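Local coordinates for protein malyl-CoA lyase/beta-methylmalyl-CoA lyase (Methylobacterium extorquens, PDB 5UGR) that is a magnesium-binding lyase of the HpcH/HpaI aldolase/citrate lyase family, built on a TIM barrel and assembled from several subunits, at residues Ser31-Asp45 with Leu66-Gly79. Numbering follows the deposited sequence. Where two conformers were deposited one is given.
With MG (magnesium ion), chain B.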
ATOM      1  N   SER A  31      24.764  25.296 -29.879  1.00 25.21           N
ATOM      2  CA  SER A  31      23.416  25.201 -29.210  1.00 23.94           C
ATOM      3  C   SER A  31      23.096  26.351 -28.300  1.00 24.32           C
ATOM      4  O   SER A  31      21.931  26.694 -28.108  1.00 24.43           O
ATOM      5  CB  SER A  31      23.277  23.895 -28.441  1.00 24.74           C
ATOM      6  OG  SER A  31      23.993  23.889 -27.218  1.00 25.12           O
ATOM      7  N   ALA A  32      24.132  27.021 -27.777  1.00 26.60           N
ATOM      8  CA  ALA A  32      23.892  28.089 -26.830  1.00 25.71           C
ATOM      9  C   ALA A  32      23.193  29.275 -27.467  1.00 24.49           C
ATOM     10  O   ALA A  32      22.473  29.996 -26.767  1.00 27.08           O
ATOM     11  CB  ALA A  32      25.195  28.552 -26.187  1.00 28.88           C
ATOM     12  N   ALA A  33      23.347  29.442 -28.781  1.00 26.78           N
ATOM     13  CA  ALA A  33      22.690  30.523 -29.506  1.00 29.89           C
ATOM     14  C   ALA A  33      21.349  30.115 -30.141  1.00 29.64           C
ATOM     15  O   ALA A  33      20.749  30.913 -30.867  1.00 33.33           O
ATOM     16  CB  ALA A  33      23.633  31.033 -30.594  1.00 32.08           C
ATOM     17  N   SER A  34      20.899  28.884 -29.887  1.00 26.77           N
ATOM     18  CA  SER A  34      19.685  28.377 -30.511  1.00 24.63           C
ATOM     19  C   SER A  34      18.449  28.976 -29.845  1.00 22.18           C
ATOM     20  O   SER A  34      18.504  29.655 -28.824  1.00 25.16           O
ATOM     21  CB  SER A  34      19.615  26.865 -30.453  1.00 25.92           C
ATOM     22  OG  SER A  34      19.261  26.441 -29.158  1.00 23.82           O
ATOM     23  N   LYS A  35      17.330  28.676 -30.490  1.00 21.29           N
ATOM     24  CA  LYS A  35      16.005  29.066 -30.031  1.00 20.33           C
ATOM     25  C   LYS A  35      15.289  28.037 -29.150  1.00 19.72           C
ATOM     26  O   LYS A  35      14.105  28.192 -28.834  1.00 19.95           O
ATOM     27  CB  LYS A  35      15.144  29.466 -31.218  1.00 21.46           C
ATOM     28  CG  LYS A  35      15.648  30.723 -31.948  1.00 25.81           C
ATOM     29  CD  LYS A  35      14.771  31.012 -33.134  1.00 32.09           C
ATOM     30  CE  LYS A  35      15.386  32.165 -33.932  1.00 38.94           C
ATOM     31  NZ  LYS A  35      14.466  32.521 -35.054  1.00 50.99           N
ATOM     32  N   ALA A  36      16.004  27.038 -28.683  1.00 17.65           N
ATOM     33  CA  ALA A  36      15.396  26.035 -27.783  1.00 17.15           C
ATOM     34  C   ALA A  36      15.060  26.670 -26.464  1.00 17.26           C
ATOM     35  O   ALA A  36      15.811  27.497 -25.938  1.00 20.73           O
ATOM     36  CB  ALA A  36      16.368  24.914 -27.544  1.00 16.97           C
ATOM     37  N   ASP A  37      13.941  26.228 -25.883  1.00 16.09           N
ATOM     38  CA  ASP A  37      13.555  26.680 -24.528  1.00 16.80           C
ATOM     39  C   ASP A  37      14.392  26.023 -23.455  1.00 16.02           C
ATOM     40  O   ASP A  37      14.721  26.630 -22.433  1.00 17.67           O
ATOM     41  CB  ASP A  37      12.096  26.381 -24.260  1.00 16.33           C
ATOM     42  CG  ASP A  37      11.100  27.205 -25.128  1.00 18.11           C
ATOM     43  OD1 ASP A  37      11.478  28.301 -25.607  1.00 18.51           O
ATOM     44  OD2 ASP A  37       9.919  26.775 -25.225  1.00 16.71           O
ATOM     45  N   VAL A  38      14.610  24.726 -23.642  1.00 16.43           N
ATOM     46  CA  VAL A  38      15.295  23.880 -22.669  1.00 15.45           C
ATOM     47  C   VAL A  38      16.388  23.145 -23.437  1.00 15.90           C
ATOM     48  O   VAL A  38      16.147  22.686 -24.546  1.00 16.52           O
ATOM     49  CB  VAL A  38      14.302  22.813 -22.083  1.00 16.57           C
ATOM     50  CG1 VAL A  38      14.998  21.872 -21.123  1.00 18.46           C
ATOM     51  CG2 VAL A  38      13.114  23.475 -21.382  1.00 16.84           C
ATOM     52  N   ILE A  39      17.572  23.039 -22.848  1.00 15.62           N
ATOM     53  CA  ILE A  39      18.649  22.241 -23.427  1.00 16.21           C
ATOM     54  C   ILE A  39      19.127  21.250 -22.395  1.00 15.62           C
ATOM     55  O   ILE A  39      19.353  21.633 -21.239  1.00 17.67           O
ATOM     56  CB  ILE A  39      19.874  23.125 -23.883  1.00 18.17           C
ATOM     57  CG1 ILE A  39      19.430  24.002 -25.058  1.00 19.31           C
ATOM     58  CG2 ILE A  39      21.059  22.213 -24.280  1.00 19.67           C
ATOM     59  CD1 ILE A  39      20.511  24.955 -25.569  1.00 22.14           C
ATOM     60  N   PHE A  40      19.287  19.986 -22.796  1.00 14.80           N
ATOM     61  CA  PHE A  40      20.048  19.081 -21.958  1.00 14.80           C
ATOM     62  C   PHE A  40      21.343  18.699 -22.606  1.00 15.21           C
ATOM     63  O   PHE A  40      21.395  18.390 -23.797  1.00 16.05           O
ATOM     64  CB  PHE A  40      19.249  17.843 -21.448  1.00 14.88           C
ATOM     65  CG  PHE A  40      18.967  16.756 -22.445  1.00 15.29           C
ATOM     66  CD1 PHE A  40      19.904  15.794 -22.761  1.00 15.71           C
ATOM     67  CD2 PHE A  40      17.672  16.580 -22.925  1.00 16.25           C
ATOM     68  CE1 PHE A  40      19.578  14.738 -23.595  1.00 16.96           C
ATOM     69  CE2 PHE A  40      17.333  15.529 -23.736  1.00 16.34           C
ATOM     70  CZ  PHE A  40      18.314  14.580 -24.066  1.00 15.96           C
ATOM     71  N   LEU A  41      22.395  18.813 -21.789  1.00 15.46           N
ATOM     72  CA  LEU A  41      23.718  18.381 -22.146  1.00 15.83           C
ATOM     73  C   LEU A  41      23.889  16.937 -21.724  1.00 15.18           C
ATOM     74  O   LEU A  41      23.756  16.619 -20.511  1.00 15.53           O
ATOM     75  CB  LEU A  41      24.757  19.309 -21.517  1.00 17.07           C
ATOM     76  CG  LEU A  41      24.552  20.818 -21.774  1.00 16.61           C
ATOM     77  CD1 LEU A  41      25.683  21.624 -21.116  1.00 19.02           C
ATOM     78  CD2 LEU A  41      24.454  21.118 -23.300  1.00 19.34           C
ATOM     79  N   ASP A  42      24.131  16.061 -22.695  1.00 14.98           N
ATOM     80  CA  ASP A  42      23.978  14.635 -22.469  1.00 16.21           C
ATOM     81  C   ASP A  42      25.298  13.955 -22.067  1.00 15.68           C
ATOM     82  O   ASP A  42      26.360  14.143 -22.709  1.00 17.02           O
ATOM     83  CB  ASP A  42      23.469  14.028 -23.771  1.00 16.36           C
ATOM     84  CG  ASP A  42      22.934  12.603 -23.613  1.00 15.16           C
ATOM     85  OD1 ASP A  42      22.665  12.172 -22.456  1.00 15.35           O
ATOM     86  OD2 ASP A  42      22.787  11.937 -24.688  1.00 16.04           O
ATOM     87  N   LEU A  43      25.221  13.140 -21.021  1.00 14.49           N
ATOM     88  CA  LEU A  43      26.316  12.251 -20.612  1.00 14.98           C
ATOM     89  C   LEU A  43      26.002  10.805 -20.842  1.00 14.82           C
ATOM     90  O   LEU A  43      26.850   9.949 -20.630  1.00 15.63           O
ATOM     91  CB  LEU A  43      26.593  12.452 -19.101  1.00 15.92           C
ATOM     92  CG  LEU A  43      26.945  13.908 -18.716  1.00 16.89           C
ATOM     93  CD1 LEU A  43      26.239  14.405 -17.469  1.00 22.60           C
ATOM     94  CD2 LEU A  43      28.391  14.039 -18.545  1.00 23.38           C
ATOM     95  N   GLU A  44      24.741  10.550 -21.181  1.00 13.73           N
ATOM     96  CA  GLU A  44      24.153   9.201 -21.196  1.00 14.07           C
ATOM     97  C   GLU A  44      24.106   8.635 -22.621  1.00 15.30           C
ATOM     98  O   GLU A  44      25.166   8.435 -23.242  1.00 16.62           O
ATOM     99  CB  GLU A  44      22.806   9.209 -20.395  1.00 14.70           C
ATOM    100  CG  GLU A  44      22.250   7.806 -20.052  1.00 15.10           C
ATOM    101  CD  GLU A  44      20.911   7.431 -20.647  1.00 15.17           C
ATOM    102  OE1 GLU A  44      20.426   8.198 -21.525  1.00 16.00           O
ATOM    103  OE2 GLU A  44      20.389   6.330 -20.251  1.00 15.73           O
ATOM    104  N   ASP A  45      22.909   8.402 -23.169  1.00 14.61           N
ATOM    105  CA  ASP A  45      22.762   7.569 -24.376  1.00 15.74           C
ATOM    106  C   ASP A  45      23.709   7.990 -25.561  1.00 16.47           C
ATOM    107  O   ASP A  45      24.273   7.133 -26.258  1.00 18.48           O
ATOM    108  CB  ASP A  45      21.332   7.625 -24.920  1.00 18.87           C
ATOM    109  CG  ASP A  45      20.343   6.694 -24.251  1.00 19.51           C
ATOM    110  OD1 ASP A  45      20.764   5.617 -23.744  1.00 22.98           O
ATOM    111  OD2 ASP A  45      19.091   7.068 -24.248  1.00 17.82           O
ATOM    112  N   LEU A  66      29.961  29.356 -21.539  1.00 26.67           N
ATOM    113  CA  LEU A  66      29.184  29.762 -22.705  1.00 25.30           C
ATOM    114  C   LEU A  66      28.024  30.613 -22.237  1.00 26.07           C
ATOM    115  O   LEU A  66      27.640  30.614 -21.058  1.00 29.57           O
ATOM    116  CB  LEU A  66      28.647  28.520 -23.440  1.00 26.33           C
ATOM    117  CG  LEU A  66      29.716  27.669 -24.109  1.00 34.59           C
ATOM    118  CD1 LEU A  66      29.150  26.465 -24.854  1.00 26.41           C
ATOM    119  CD2 LEU A  66      30.635  28.484 -25.032  1.00 38.32           C
ATOM    120  N   ASP A  67      27.457  31.351 -23.164  1.00 26.26           N
ATOM    121  CA  ASP A  67      26.315  32.200 -22.853  1.00 24.64           C
ATOM    122  C   ASP A  67      25.028  31.503 -23.247  1.00 26.76           C
ATOM    123  O   ASP A  67      24.640  31.504 -24.422  1.00 25.66           O
ATOM    124  CB  ASP A  67      26.475  33.518 -23.623  1.00 28.72           C
ATOM    125  CG  ASP A  67      25.340  34.511 -23.374  1.00 30.58           C
ATOM    126  OD1 ASP A  67      24.368  34.233 -22.621  1.00 27.93           O
ATOM    127  OD2 ASP A  67      25.451  35.627 -23.919  1.00 40.21           O
ATOM    128  N   TRP A  68      24.318  30.997 -22.238  1.00 27.12           N
ATOM    129  CA  TRP A  68      23.109  30.235 -22.461  1.00 21.86           C
ATOM    130  C   TRP A  68      21.858  31.119 -22.358  1.00 21.49           C
ATOM    131  O   TRP A  68      20.688  30.624 -22.411  1.00 25.42           O
ATOM    132  CB  TRP A  68      23.011  29.083 -21.422  1.00 22.08           C
ATOM    133  CG  TRP A  68      24.158  28.101 -21.526  1.00 22.89           C
ATOM    134  CD1 TRP A  68      25.230  28.052 -20.705  1.00 22.11           C
ATOM    135  CD2 TRP A  68      24.349  27.100 -22.500  1.00 22.05           C
ATOM    136  NE1 TRP A  68      26.084  27.091 -21.107  1.00 24.72           N
ATOM    137  CE2 TRP A  68      25.574  26.479 -22.219  1.00 21.23           C
ATOM    138  CE3 TRP A  68      23.619  26.670 -23.601  1.00 19.25           C
ATOM    139  CZ2 TRP A  68      26.052  25.395 -22.943  1.00 23.57           C
ATOM    140  CZ3 TRP A  68      24.110  25.602 -24.339  1.00 22.65           C
ATOM    141  CH2 TRP A  68      25.341  24.982 -24.010  1.00 21.58           C
ATOM    142  N   GLY A  69      22.027  32.412 -22.174  1.00 24.45           N
ATOM    143  CA  GLY A  69      20.846  33.225 -21.992  1.00 26.18           C
ATOM    144  C   GLY A  69      19.972  32.801 -20.824  1.00 22.31           C
ATOM    145  O   GLY A  69      20.503  32.448 -19.760  1.00 22.37           O
ATOM    146  N   ASN A  70      18.638  32.903 -21.011  1.00 24.48           N
ATOM    147  CA  ASN A  70      17.705  32.493 -20.023  1.00 20.60           C
ATOM    148  C   ASN A  70      17.176  31.085 -20.280  1.00 20.22           C
ATOM    149  O   ASN A  70      16.112  30.727 -19.741  1.00 21.44           O
ATOM    150  CB  ASN A  70      16.553  33.486 -19.935  1.00 26.34           C
ATOM    151  CG  ASN A  70      15.679  33.294 -18.709  1.00 24.16           C
ATOM    152  OD1 ASN A  70      14.415  33.432 -18.816  1.00 36.94           O
ATOM    153  ND2 ASN A  70      16.243  32.978 -17.581  1.00 19.31           N
ATOM    154  N   LYS A  71      17.895  30.295 -21.083  1.00 18.57           N
ATOM    155  CA  LYS A  71      17.472  28.885 -21.315  1.00 21.00           C
ATOM    156  C   LYS A  71      17.448  28.103 -20.021  1.00 18.24           C
ATOM    157  O   LYS A  71      18.239  28.344 -19.115  1.00 20.00           O
ATOM    158  CB  LYS A  71      18.386  28.210 -22.343  1.00 21.24           C
ATOM    159  CG  LYS A  71      18.245  28.810 -23.765  1.00 21.37           C
ATOM    160  CD  LYS A  71      19.275  28.118 -24.606  1.00 29.48           C
ATOM    161  CE  LYS A  71      19.258  28.527 -26.030  1.00 32.55           C
ATOM    162  NZ  LYS A  71      19.652  29.938 -26.165  1.00 31.68           N
ATOM    163  N   THR A  72      16.517  27.158 -19.920  1.00 15.84           N
ATOM    164  CA  THR A  72      16.577  26.177 -18.828  1.00 15.40           C
ATOM    165  C   THR A  72      17.665  25.161 -19.199  1.00 16.84           C
ATOM    166  O   THR A  72      17.512  24.434 -20.184  1.00 17.73           O
ATOM    167  CB  THR A  72      15.240  25.493 -18.606  1.00 16.42           C
ATOM    168  OG1 THR A  72      14.235  26.460 -18.281  1.00 17.66           O
ATOM    169  CG2 THR A  72      15.307  24.451 -17.521  1.00 17.83           C
ATOM    170  N   MET A  73      18.721  25.109 -18.388  1.00 15.34           N
ATOM    171  CA  MET A  73      19.887  24.283 -18.690  1.00 14.14           C
ATOM    172  C   MET A  73      19.886  23.044 -17.811  1.00 13.91           C
ATOM    173  O   MET A  73      19.783  23.112 -16.572  1.00 14.95           O
ATOM    174  CB  MET A  73      21.178  25.091 -18.493  1.00 16.46           C
ATOM    175  CG  MET A  73      21.365  26.192 -19.522  1.00 18.45           C
ATOM    176  SD  MET A  73      21.252  25.650 -21.257  1.00 18.95           S
ATOM    177  CE  MET A  73      22.546  24.382 -21.302  1.00 18.33           C
ATOM    178  N   MET A  74      20.025  21.896 -18.487  1.00 14.98           N
ATOM    179  CA  MET A  74      19.902  20.593 -17.851  0.50 14.87           C
ATOM    180  C   MET A  74      21.070  19.691 -18.249  1.00 15.14           C
ATOM    181  O   MET A  74      21.688  19.910 -19.283  1.00 15.84           O
ATOM    182  CB  MET A  74      18.545  19.990 -18.296  0.50 13.44           C
ATOM    183  CG  MET A  74      18.069  18.715 -17.590  0.50 11.95           C
ATOM    184  SD  MET A  74      16.263  18.545 -17.682  0.50 12.60           S
ATOM    185  CE  MET A  74      16.028  18.369 -19.457  0.50 12.57           C
ATOM    186  N   ILE A  75      21.320  18.661 -17.450  1.00 14.24           N
ATOM    187  CA  ILE A  75      22.175  17.559 -17.879  1.00 13.13           C
ATOM    188  C   ILE A  75      21.373  16.258 -17.803  1.00 13.42           C
ATOM    189  O   ILE A  75      20.552  16.082 -16.878  1.00 14.03           O
ATOM    190  CB  ILE A  75      23.432  17.414 -17.019  1.00 13.75           C
ATOM    191  CG1 ILE A  75      23.129  17.316 -15.488  1.00 14.45           C
ATOM    192  CG2 ILE A  75      24.410  18.542 -17.300  1.00 16.34           C
ATOM    193  CD1 ILE A  75      24.280  17.121 -14.533  1.00 15.40           C
ATOM    194  N   ARG A  76      21.606  15.384 -18.790  1.00 13.38           N
ATOM    195  CA  ARG A  76      21.087  14.010 -18.715  1.00 13.24           C
ATOM    196  C   ARG A  76      22.242  13.166 -18.154  1.00 13.32           C
ATOM    197  O   ARG A  76      23.266  12.945 -18.808  1.00 14.49           O
ATOM    198  CB  ARG A  76      20.560  13.448 -19.989  1.00 13.30           C
ATOM    199  CG  ARG A  76      20.044  12.003 -19.786  1.00 14.33           C
ATOM    200  CD  ARG A  76      19.247  11.444 -20.939  1.00 14.58           C
ATOM    201  NE  ARG A  76      19.995  11.358 -22.208  1.00 13.42           N
ATOM    202  CZ  ARG A  76      19.468  10.948 -23.358  1.00 12.93           C
ATOM    203  NH1 ARG A  76      18.196  10.547 -23.388  1.00 14.88           N
ATOM    204  NH2 ARG A  76      20.131  11.013 -24.518  1.00 16.82           N
ATOM    205  N   ILE A  77      22.105  12.827 -16.865  1.00 13.68           N
ATOM    206  CA  ILE A  77      23.066  11.985 -16.183  1.00 13.32           C
ATOM    207  C   ILE A  77      23.001  10.548 -16.640  1.00 14.29           C
ATOM    208  O   ILE A  77      22.049  10.139 -17.277  1.00 13.90           O
ATOM    209  CB  ILE A  77      22.966  12.074 -14.644  1.00 13.62           C
ATOM    210  CG1 ILE A  77      21.580  11.594 -14.142  1.00 13.17           C
ATOM    211  CG2 ILE A  77      23.182  13.507 -14.197  1.00 14.12           C
ATOM    212  CD1 ILE A  77      21.458  11.589 -12.652  1.00 13.86           C
ATOM    213  N   ASN A  78      24.059   9.802 -16.322  1.00 13.64           N
ATOM    214  CA  ASN A  78      24.057   8.381 -16.615  1.00 14.08           C
ATOM    215  C   ASN A  78      23.045   7.622 -15.759  1.00 13.07           C
ATOM    216  O   ASN A  78      22.545   8.127 -14.722  1.00 13.85           O
ATOM    217  CB  ASN A  78      25.481   7.831 -16.509  1.00 13.62           C
ATOM    218  CG  ASN A  78      26.248   8.099 -17.775  1.00 15.45           C
ATOM    219  OD1 ASN A  78      26.057   7.404 -18.812  1.00 15.93           O
ATOM    220  ND2 ASN A  78      27.058   9.164 -17.758  1.00 16.24           N
ATOM    221  N   GLY A  79      22.772   6.406 -16.179  1.00 13.16           N
ATOM    222  CA  GLY A  79      21.789   5.569 -15.473  1.00 13.52           C
ATOM    223  C   GLY A  79      22.234   5.176 -14.067  1.00 13.50           C
ATOM    224  O   GLY A  79      23.429   5.081 -13.754  1.00 14.25           O
TER
HETATM  225 MG    MG B 401      17.372   6.459 -23.203  1.00 16.70          MG
HETATM  226  O   HOH W   1      12.743  27.421 -20.306  1.00 22.34           O
HETATM  227  O   HOH W   2      18.608   5.170 -22.054  1.00 18.01           O
HETATM  228  O   HOH W   3      17.837   7.978 -21.897  1.00 14.09           O
HETATM  229  O   HOH W   4      18.134   9.307 -26.080  1.00 27.82           O
HETATM  230  O   HOH W   5      16.329   7.806 -24.383  1.00 20.40           O
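Asp42 OD1 is gripped from opposite faces of its carboxylate: by Arg76 NE at 2.8 Å from one and by the backbone N of Glu44, closing an Asx turn, from the other. Arg76 NH2 takes Asp42 OD2, also at 2.8 Å, so the guanidinium holds the acid side-on with two nearly straight bonds, both oxygens lying in its plane while the carboxylate is turned 51° from it. Arginine suits this place because its flat end can donate two bonds in its plane while its faces take a charge on one side and a ring on the other. Glu44 OE1 sits over one face, 3.3 Å from Arg76 NE, and interacts by charge alone; Phe40 CE1 lies over the opposite face. A bend at chi3 (61°) in the otherwise extended Arg76 chain sets this group beside the metal site. There Asp45 OD2 binds magnesium at 2.1 Å, and a magnesium-bound water donates to Glu44 OE1, coupling the salt-bridge network to the ion. Glu140 and Asp167 complete the protein ligands, while Asp45 OD1 pairs with Arg301 of the second subunit.

At the other end, Lys71 runs its aliphatic chain past Ile39 CD1 and turns at chi4 (66°), so that NZ donates to Ala32 O and Ser34 O, each at 2.9 Å. The Trp68 indole offers one face to Ala32 CB, a CH-pi contact 3.9 Å from the six-membered ring centroid; a methyl is small enough to let the backbone of Ala32 come close. Met73 CE, on a bent, unbranched chain, lies over the opposite face, toward its rim.

Between these ends strands 38-42 and 72-76 pair in parallel through backbone hydrogen bonds running from Thr72 N-Asp37 O to Leu43 N-Arg76 O. Apolar side chains suit their buried faces, Phe40 and Met74 on one, Leu41 and Ile75 on the other. Helix 52-65 links them as a beta-alpha-beta unit, and strands 16-21 and 101-104 flank the pair in the eight-stranded barrel.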